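PDB 3IFR: carbohydrate kinase, FGGY from Rhodospirillum rubrum, which probably phosphorylates D-xylulose at the expense of ATP, acting as a xylulose kinase of the FGGY family. Local coordinates for residues V334-D339 and G373-A378; L341-F347 and A359-G365; A384-R388 and I419-V423. All coordinates share one frame; numbering follows the deposited sequence.

How the interactions relate
Helix 372-397 ties the three contacts together, all within the C-terminal domain of this FGGY kinase. Its first turns meet the 334-339 loop in interaction 1, and further along it packs on helix 414-424 in interaction 3, the two centres about 14 Å apart. Interaction 2, the two-stranded hairpin, lies in the chain between the segments of interaction 1, with centres about 13 Å apart, and touches the same helix turn: Leu341 CD1 comes to 3.3 Å from His374 O. Between interactions 1 and 3, Arg377 NH2 packs at 3.7 Å from Ile419 CG1. Interactions 2 and 3 do not touch, their nearest atoms being about 5 Å apart.

Interaction 1: V334-D339 and G373-A378; sequences VPAGAD and GHLWRA
His374 and Asp339 make the one hydrogen bond across this contact, NE2 donating to OD2 over 2.8 Å with an N-H...O angle of 156°. The carboxylate oxygen lies nearly in the plane of the imidazole but is met on its anti side, the two planes being turned 41° apart. With ND1 bonded to Thr371 OG1, both ring nitrogens have polar partners, which should fix the rotation of the ring; the nearby carboxylate would probably favour a proton on NE2. Ala338 O also lies at the ring edge, 3.1 Å from His374 CD2.

Apolar packing covers one face of the same ring. Val334 CG1 makes a CH-pi contact 3.7 Å from the ring centroid, carried there by a chi1 of 174° that sets this methyl opposite the backbone N, while CG2 rests against the backbone of Gly373. A side chain on Gly373 would be tight against that methyl, so glycine suits the place. Ala338, its CB 4.5 Å from Ala378 CB, is small enough to let loop and helix come close.

The loop, which joins helix 322-332 to strand 342-344 and lies against the first turns of helix 372-397, is shaped by a type II beta turn from Pro335 to Ala338, closed by Ala338 N to Pro335 O. Gly337 takes up a positive phi at which a CB would press on the preceding carbonyl O.

Arg377 brings a second polar group, its extended chain running past the backbone of the turn. Val334 O sits 3.1 Å above one face of the guanidinium, an approach whose angle is too poor for a hydrogen bond. The group is instead held by a salt bridge from NE to Glu381, with Ala331 O and Tyr478 OH taking NH1 and NH2. Glu381 OE2 also accepts from Gly337 N, linking turn and arginine through one carboxylate oxygen.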
loop_
_atom_site.group_PDB
_atom_site.type_symbol
_atom_site.label_atom_id
_atom_site.label_comp_id
_atom_site.label_asym_id
_atom_site.label_seq_id
_atom_site.Cartn_x
_atom_site.Cartn_y
_atom_site.Cartn_z
ATOM N N VAL A 334 -2.017 33.291 1.997
ATOM C CA VAL A 334 -0.790 33.419 1.236
ATOM C C VAL A 334 -1.078 33.000 -0.196
ATOM O O VAL A 334 -1.766 32.017 -0.430
ATOM C CB VAL A 334 0.322 32.507 1.850
ATOM C CG1 VAL A 334 1.572 32.505 0.993
ATOM C CG2 VAL A 334 0.651 32.927 3.274
ATOM N N PRO A 335 -0.558 33.747 -1.166
ATOM C CA PRO A 335 -0.899 33.441 -2.558
ATOM C C PRO A 335 -0.358 32.098 -2.980
ATOM O O PRO A 335 0.672 31.687 -2.498
ATOM C CB PRO A 335 -0.157 34.519 -3.359
ATOM C CG PRO A 335 0.304 35.518 -2.371
ATOM C CD PRO A 335 0.371 34.878 -1.034
ATOM N N ALA A 336 -1.056 31.440 -3.885
ATOM C CA ALA A 336 -0.554 30.282 -4.602
ATOM C C ALA A 336 0.869 30.523 -5.084
ATOM O O ALA A 336 1.129 31.545 -5.684
ATOM C CB ALA A 336 -1.457 30.000 -5.804
ATOM N N GLY A 337 1.782 29.572 -4.848
ATOM C CA GLY A 337 3.170 29.729 -5.251
ATOM C C GLY A 337 4.018 30.323 -4.137
ATOM O O GLY A 337 5.245 30.354 -4.222
ATOM N N ALA A 338 3.356 30.803 -3.088
ATOM C CA ALA A 338 4.036 31.332 -1.896
ATOM C C ALA A 338 5.094 32.393 -2.150
ATOM O O ALA A 338 6.060 32.480 -1.434
ATOM C CB ALA A 338 4.625 30.206 -1.091
ATOM N N ASP A 339 4.906 33.217 -3.171
ATOM C CA ASP A 339 5.772 34.388 -3.364
ATOM C C ASP A 339 7.185 33.964 -3.706
ATOM O O ASP A 339 8.145 34.516 -3.169
ATOM C CB ASP A 339 5.773 35.277 -2.103
ATOM C CG ASP A 339 4.542 36.189 -2.022
ATOM O OD1 ASP A 339 4.407 37.085 -2.884
ATOM O OD2 ASP A 339 3.713 36.026 -1.103
ATOM N N GLY A 373 3.476 30.971 7.262
ATOM C CA GLY A 373 2.469 30.605 6.285
ATOM C C GLY A 373 3.036 30.247 4.924
ATOM O O GLY A 373 2.617 29.276 4.335
ATOM N N HIS A 374 3.984 31.044 4.432
ATOM C CA HIS A 374 4.667 30.751 3.187
ATOM C C HIS A 374 5.414 29.432 3.281
ATOM O O HIS A 374 5.379 28.634 2.342
ATOM C CB HIS A 374 5.691 31.824 2.876
ATOM C CG HIS A 374 5.106 33.117 2.433
ATOM N ND1 HIS A 374 4.649 34.061 3.329
ATOM C CD2 HIS A 374 4.955 33.647 1.204
ATOM C CE1 HIS A 374 4.220 35.115 2.656
ATOM N NE2 HIS A 374 4.391 34.897 1.370
ATOM N N LEU A 375 6.111 29.202 4.392
ATOM C CA LEU A 375 6.864 27.961 4.528
ATOM C C LEU A 375 5.939 26.751 4.500
ATOM O O LEU A 375 6.200 25.771 3.795
ATOM C CB LEU A 375 7.734 27.917 5.807
ATOM C CG LEU A 375 9.131 28.569 5.823
ATOM C CD1 LEU A 375 10.147 27.725 6.603
ATOM C CD2 LEU A 375 9.638 28.759 4.458
ATOM N N TRP A 376 4.888 26.813 5.311
ATOM C CA TRP A 376 3.887 25.763 5.349
ATOM C C TRP A 376 3.273 25.531 3.957
ATOM O O TRP A 376 3.126 24.386 3.492
ATOM C CB TRP A 376 2.791 26.145 6.330
ATOM C CG TRP A 376 1.825 25.046 6.608
ATOM C CD1 TRP A 376 0.513 25.031 6.288
ATOM C CD2 TRP A 376 2.096 23.804 7.277
ATOM N NE1 TRP A 376 -0.067 23.866 6.722
ATOM C CE2 TRP A 376 0.885 23.091 7.332
ATOM C CE3 TRP A 376 3.246 23.219 7.823
ATOM C CZ2 TRP A 376 0.789 21.814 7.898
ATOM C CZ3 TRP A 376 3.150 21.959 8.394
ATOM C CH2 TRP A 376 1.927 21.274 8.437
ATOM N N ARG A 377 2.941 26.629 3.298
ATOM C CA ARG A 377 2.309 26.557 1.995
ATOM C C ARG A 377 3.207 25.904 0.970
ATOM O O ARG A 377 2.794 25.008 0.237
ATOM C CB ARG A 377 1.915 27.945 1.506
ATOM C CG ARG A 377 1.326 27.889 0.102
ATOM C CD ARG A 377 0.321 28.972 -0.113
ATOM N NE ARG A 377 -0.488 28.647 -1.270
ATOM C CZ ARG A 377 -1.817 28.594 -1.275
ATOM N NH1 ARG A 377 -2.514 28.853 -0.166
ATOM N NH2 ARG A 377 -2.440 28.282 -2.401
ATOM N N ALA A 378 4.459 26.350 0.954
ATOM C CA ALA A 378 5.430 25.852 0.011
ATOM C C ALA A 378 5.529 24.351 0.181
ATOM O O ALA A 378 5.621 23.630 -0.799
ATOM C CB ALA A 378 6.777 26.497 0.247
#

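Interaction 2: L341-F347 and A359-G365; sequences LVCLPYF and ASGTFTG
Val342 and Thr364 begin the pairing of a short antiparallel beta hairpin, strands 342-344 and 362-364, whose connection is a long loop. Four backbone hydrogen bonds close it: Val342 and Thr364 bond reciprocally, as do Leu344 and Thr362, and the straightest runs from Thr362 N to Leu344 O (2.8 Å, 169°). Cys343 and Phe363 form the non-hydrogen-bonded pair between them.

The tight part is the 341-347 side, mostly buried against helices 372-397 and 475-496. Cys343 packs on Ala382 of the first helix, and its SG stands over the Phe363 ring, 4.0 Å from the centroid and toward the rim, because a chi1 of 162° swings sulfur roughly opposite the backbone N; a small, polarisable thiol suits this place. Phe347 CE1 lies 3.7 Å from Gly361 CA, so a glycine fits here, since a CB would clash with that ring atom.

The 362-365 side is more open: Thr362, Phe363 and Thr364 are only partly buried, though Leu488 of helix 475-496 touches Thr364 as well as Val342. Gly365, just after the strand, is exposed, and its positive phi suits glycine. Thr362 lies alongside Leu344, CB to CB 3.8 Å, and turns its hydroxyl back to Ser360 O, just before the strand; as a branched residue it both favours extended backbone and keeps a polar group on the strand that is only partly buried. A valine here would probably leave Ser360 O without the hydroxyl that now serves it, OG1 donating to that oxygen across 3.0 Å.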
loop_
_atom_site.group_PDB
_atom_site.type_symbol
_atom_site.label_atom_id
_atom_site.label_comp_id
_atom_site.label_asym_id
_atom_site.label_seq_id
_atom_site.Cartn_x
_atom_site.Cartn_y
_atom_site.Cartn_z
ATOM N N LEU A 341 8.732 31.025 -3.241
ATOM C CA LEU A 341 9.265 29.899 -2.497
ATOM C C LEU A 341 9.163 28.671 -3.388
ATOM O O LEU A 341 8.161 28.504 -4.093
ATOM C CB LEU A 341 8.453 29.662 -1.227
ATOM C CG LEU A 341 8.923 30.398 0.025
ATOM C CD1 LEU A 341 8.274 29.850 1.280
ATOM C CD2 LEU A 341 10.393 30.179 0.124
ATOM N N VAL A 342 10.194 27.827 -3.379
ATOM C CA VAL A 342 10.115 26.547 -4.066
ATOM C C VAL A 342 10.696 25.501 -3.155
ATOM O O VAL A 342 11.835 25.634 -2.742
ATOM C CB VAL A 342 10.931 26.538 -5.377
ATOM C CG1 VAL A 342 10.659 25.262 -6.147
ATOM C CG2 VAL A 342 10.606 27.745 -6.220
ATOM N N CYS A 343 9.934 24.456 -2.862
ATOM C CA CYS A 343 10.399 23.377 -1.996
ATOM C C CYS A 343 10.527 21.999 -2.710
ATOM O O CYS A 343 9.634 21.584 -3.457
ATOM C CB CYS A 343 9.491 23.298 -0.763
ATOM S SG CYS A 343 9.520 21.781 0.183
ATOM N N LEU A 344 11.654 21.317 -2.501
ATOM C CA LEU A 344 11.758 19.909 -2.816
ATOM C C LEU A 344 11.516 19.118 -1.545
ATOM O O LEU A 344 12.233 19.290 -0.560
ATOM C CB LEU A 344 13.148 19.592 -3.341
ATOM C CG LEU A 344 13.503 20.320 -4.623
ATOM C CD1 LEU A 344 14.959 20.098 -4.916
ATOM C CD2 LEU A 344 12.621 19.832 -5.789
ATOM N N PRO A 345 10.531 18.210 -1.562
ATOM C CA PRO A 345 10.098 17.540 -0.325
ATOM C C PRO A 345 10.719 16.172 -0.107
ATOM O O PRO A 345 10.005 15.277 0.349
ATOM C CB PRO A 345 8.600 17.338 -0.561
ATOM C CG PRO A 345 8.432 17.408 -2.106
ATOM C CD PRO A 345 9.735 17.787 -2.726
ATOM N N TYR A 346 12.006 16.004 -0.387
ATOM C CA TYR A 346 12.648 14.693 -0.248
ATOM C C TYR A 346 13.489 14.491 1.041
ATOM O O TYR A 346 14.720 14.294 0.999
ATOM C CB TYR A 346 13.440 14.389 -1.522
ATOM C CG TYR A 346 12.678 14.746 -2.797
ATOM C CD1 TYR A 346 11.388 14.269 -3.017
ATOM C CD2 TYR A 346 13.248 15.560 -3.768
ATOM C CE1 TYR A 346 10.692 14.589 -4.170
ATOM C CE2 TYR A 346 12.556 15.900 -4.922
ATOM C CZ TYR A 346 11.279 15.412 -5.119
ATOM O OH TYR A 346 10.595 15.736 -6.272
ATOM N N PHE A 347 12.798 14.487 2.179
ATOM C CA PHE A 347 13.434 14.407 3.491
ATOM C C PHE A 347 14.018 13.037 3.866
ATOM O O PHE A 347 14.917 12.942 4.724
ATOM C CB PHE A 347 12.459 14.907 4.556
ATOM C CG PHE A 347 11.924 16.287 4.271
ATOM C CD1 PHE A 347 12.682 17.420 4.582
ATOM C CD2 PHE A 347 10.687 16.451 3.679
ATOM C CE1 PHE A 347 12.207 18.692 4.321
ATOM C CE2 PHE A 347 10.195 17.716 3.421
ATOM C CZ PHE A 347 10.956 18.847 3.732
ATOM N N ALA A 359 18.258 12.563 -2.676
ATOM C CA ALA A 359 18.027 13.958 -2.732
ATOM C C ALA A 359 17.590 14.330 -1.326
ATOM O O ALA A 359 17.225 13.470 -0.572
ATOM C CB ALA A 359 16.947 14.201 -3.685
ATOM N N SER A 360 17.626 15.588 -0.968
ATOM C CA SER A 360 17.204 15.917 0.364
ATOM C C SER A 360 16.291 17.091 0.363
ATOM O O SER A 360 16.247 17.805 -0.580
ATOM C CB SER A 360 18.411 16.234 1.171
ATOM O OG SER A 360 19.179 17.093 0.420
ATOM N N GLY A 361 15.556 17.277 1.426
ATOM C CA GLY A 361 14.643 18.412 1.556
ATOM C C GLY A 361 15.316 19.718 1.179
ATOM O O GLY A 361 16.442 20.001 1.614
ATOM N N THR A 362 14.653 20.490 0.321
ATOM C CA THR A 362 15.183 21.791 -0.076
ATOM C C THR A 362 14.151 22.930 -0.006
ATOM O O THR A 362 13.041 22.780 -0.474
ATOM C CB THR A 362 15.748 21.689 -1.477
ATOM O OG1 THR A 362 16.674 20.597 -1.504
ATOM C CG2 THR A 362 16.446 22.972 -1.872
ATOM N N PHE A 363 14.510 24.055 0.589
ATOM C CA PHE A 363 13.688 25.242 0.460
ATOM C C PHE A 363 14.536 26.296 -0.175
ATOM O O PHE A 363 15.669 26.487 0.230
ATOM C CB PHE A 363 13.207 25.754 1.810
ATOM C CG PHE A 363 12.108 24.937 2.404
ATOM C CD1 PHE A 363 10.798 25.261 2.182
ATOM C CD2 PHE A 363 12.389 23.860 3.211
ATOM C CE1 PHE A 363 9.787 24.529 2.748
ATOM C CE2 PHE A 363 11.365 23.126 3.757
ATOM C CZ PHE A 363 10.057 23.471 3.512
ATOM N N THR A 364 13.990 26.993 -1.160
ATOM C CA THR A 364 14.770 27.970 -1.891
ATOM C C THR A 364 13.894 29.151 -2.278
ATOM O O THR A 364 12.679 29.040 -2.273
ATOM C CB THR A 364 15.371 27.348 -3.125
ATOM O OG1 THR A 364 16.398 28.210 -3.605
ATOM C CG2 THR A 364 14.292 27.161 -4.194
ATOM N N GLY A 365 14.502 30.283 -2.602
ATOM C CA GLY A 365 13.736 31.471 -2.945
ATOM C C GLY A 365 13.283 32.216 -1.700
ATOM O O GLY A 365 12.380 33.047 -1.778
#

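Interaction 3: A384-R388 and I419-V423; sequences ALAFR and IMADV
Bends at chi2 (74°) and chi3 (-112°) fold the selenomethionine side chain of Met420 back toward Ala384 and Phe387, while Arg388, its chain extended from CG to NE, reaches along to Val423. The folded end sets Met420 CE 3.4 Å from Ala384 O and lays SE obliquely beside the Phe387 ring, 5.0 Å from its centroid, a Met-aromatic contact. The unbranched methionine chain, here carrying selenium, can follow this curved path.

At the centre Ala384 CB meets Ile419 CG2, Met420 SE and Val423 CG2; its small size permits the backbones to near each other there, with the short helix axes 9.4 Å apart and crossing at -41°. The two methyls of Val423 divide the work: CG2 faces Ala384, and CG1 packs 3.7 Å from Leu385 CD1 and also against the aliphatic part of Arg388.

Arg388 NH1 gives Val423 O a weak hydrogen bond (3.0 Å). Its stronger partner is Asp479, in a salt bridge through NH2, and Tyr482 adds a cation-pi contact. Both belong to helix 475-496, which flanks helices 372-397 and 414-424, while Phe387 and Met420 pack on Phe265 of strand 260-265 in the six-stranded mixed sheet.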
loop_
_atom_site.group_PDB
_atom_site.type_symbol
_atom_site.label_atom_id
_atom_site.label_comp_id
_atom_site.label_asym_id
_atom_site.label_seq_id
_atom_site.Cartn_x
_atom_site.Cartn_y
_atom_site.Cartn_z
ATOM N N ALA A 384 1.960 18.337 -3.203
ATOM C CA ALA A 384 1.010 18.287 -4.334
ATOM C C ALA A 384 1.747 18.071 -5.630
ATOM O O ALA A 384 1.383 17.222 -6.441
ATOM C CB ALA A 384 0.230 19.576 -4.436
ATOM N N LEU A 385 2.781 18.872 -5.819
ATOM C CA LEU A 385 3.586 18.829 -7.018
ATOM C C LEU A 385 4.221 17.480 -7.286
ATOM O O LEU A 385 4.330 17.053 -8.448
ATOM C CB LEU A 385 4.692 19.857 -6.900
ATOM C CG LEU A 385 4.613 21.109 -7.754
ATOM C CD1 LEU A 385 3.246 21.317 -8.384
ATOM C CD2 LEU A 385 5.043 22.248 -6.847
ATOM N N ALA A 386 4.661 16.820 -6.227
ATOM C CA ALA A 386 5.228 15.478 -6.361
ATOM C C ALA A 386 4.135 14.509 -6.770
ATOM O O ALA A 386 4.388 13.566 -7.523
ATOM C CB ALA A 386 5.879 15.002 -5.079
ATOM N N PHE A 387 2.935 14.720 -6.242
ATOM C CA PHE A 387 1.802 13.912 -6.656
ATOM C C PHE A 387 1.521 14.133 -8.143
ATOM O O PHE A 387 1.279 13.200 -8.884
ATOM C CB PHE A 387 0.560 14.221 -5.800
ATOM C CG PHE A 387 0.397 13.298 -4.638
ATOM C CD1 PHE A 387 0.269 11.946 -4.841
ATOM C CD2 PHE A 387 0.391 13.783 -3.327
ATOM C CE1 PHE A 387 0.116 11.081 -3.783
ATOM C CE2 PHE A 387 0.231 12.915 -2.260
ATOM C CZ PHE A 387 0.090 11.558 -2.499
ATOM N N ARG A 388 1.560 15.382 -8.573
ATOM C CA ARG A 388 1.371 15.692 -9.987
ATOM C C ARG A 388 2.360 14.931 -10.886
ATOM O O ARG A 388 1.957 14.375 -11.936
ATOM C CB ARG A 388 1.499 17.185 -10.229
ATOM C CG ARG A 388 1.489 17.581 -11.719
ATOM C CD ARG A 388 1.037 19.015 -11.919
ATOM N NE ARG A 388 1.396 19.560 -13.237
ATOM C CZ ARG A 388 1.105 20.802 -13.653
ATOM N NH1 ARG A 388 0.460 21.641 -12.861
ATOM N NH2 ARG A 388 1.484 21.213 -14.856
ATOM N N ILE A 419 -5.378 23.075 -2.673
ATOM C CA ILE A 419 -4.092 23.162 -3.349
ATOM C C ILE A 419 -3.903 21.982 -4.291
ATOM O O ILE A 419 -3.475 22.147 -5.432
ATOM C CB ILE A 419 -2.937 23.259 -2.334
ATOM C CG1 ILE A 419 -2.906 24.675 -1.724
ATOM C CG2 ILE A 419 -1.565 22.798 -2.947
ATOM C CD1 ILE A 419 -2.107 24.724 -0.443
HETATM N N MSE A 420 -4.193 20.778 -3.814
HETATM C CA MSE A 420 -4.020 19.600 -4.656
HETATM C C MSE A 420 -4.803 19.707 -5.965
HETATM O O MSE A 420 -4.264 19.437 -7.034
HETATM C CB MSE A 420 -4.482 18.350 -3.922
HETATM C CG MSE A 420 -4.299 17.062 -4.731
HETATM SE SE MSE A 420 -2.381 16.558 -4.790
HETATM C CE MSE A 420 -2.037 16.882 -6.731
ATOM N N ALA A 421 -6.085 20.097 -5.866
ATOM C CA ALA A 421 -6.924 20.191 -7.028
ATOM C C ALA A 421 -6.442 21.270 -7.979
ATOM O O ALA A 421 -6.423 21.047 -9.199
ATOM C CB ALA A 421 -8.355 20.430 -6.635
ATOM N N ASP A 422 -6.073 22.434 -7.432
ATOM C CA ASP A 422 -5.594 23.544 -8.272
ATOM C C ASP A 422 -4.285 23.204 -8.996
ATOM O O ASP A 422 -3.946 23.807 -10.039
ATOM C CB ASP A 422 -5.374 24.832 -7.475
ATOM C CG ASP A 422 -6.673 25.506 -7.053
ATOM O OD1 ASP A 422 -7.720 25.226 -7.669
ATOM O OD2 ASP A 422 -6.625 26.318 -6.090
ATOM N N VAL A 423 -3.557 22.241 -8.450
ATOM C CA VAL A 423 -2.256 21.876 -9.035
ATOM C C VAL A 423 -2.470 20.797 -10.099
ATOM O O VAL A 423 -1.829 20.758 -11.164
ATOM C CB VAL A 423 -1.305 21.338 -7.957
ATOM C CG1 VAL A 423 -0.307 20.377 -8.564
ATOM C CG2 VAL A 423 -0.642 22.503 -7.204
#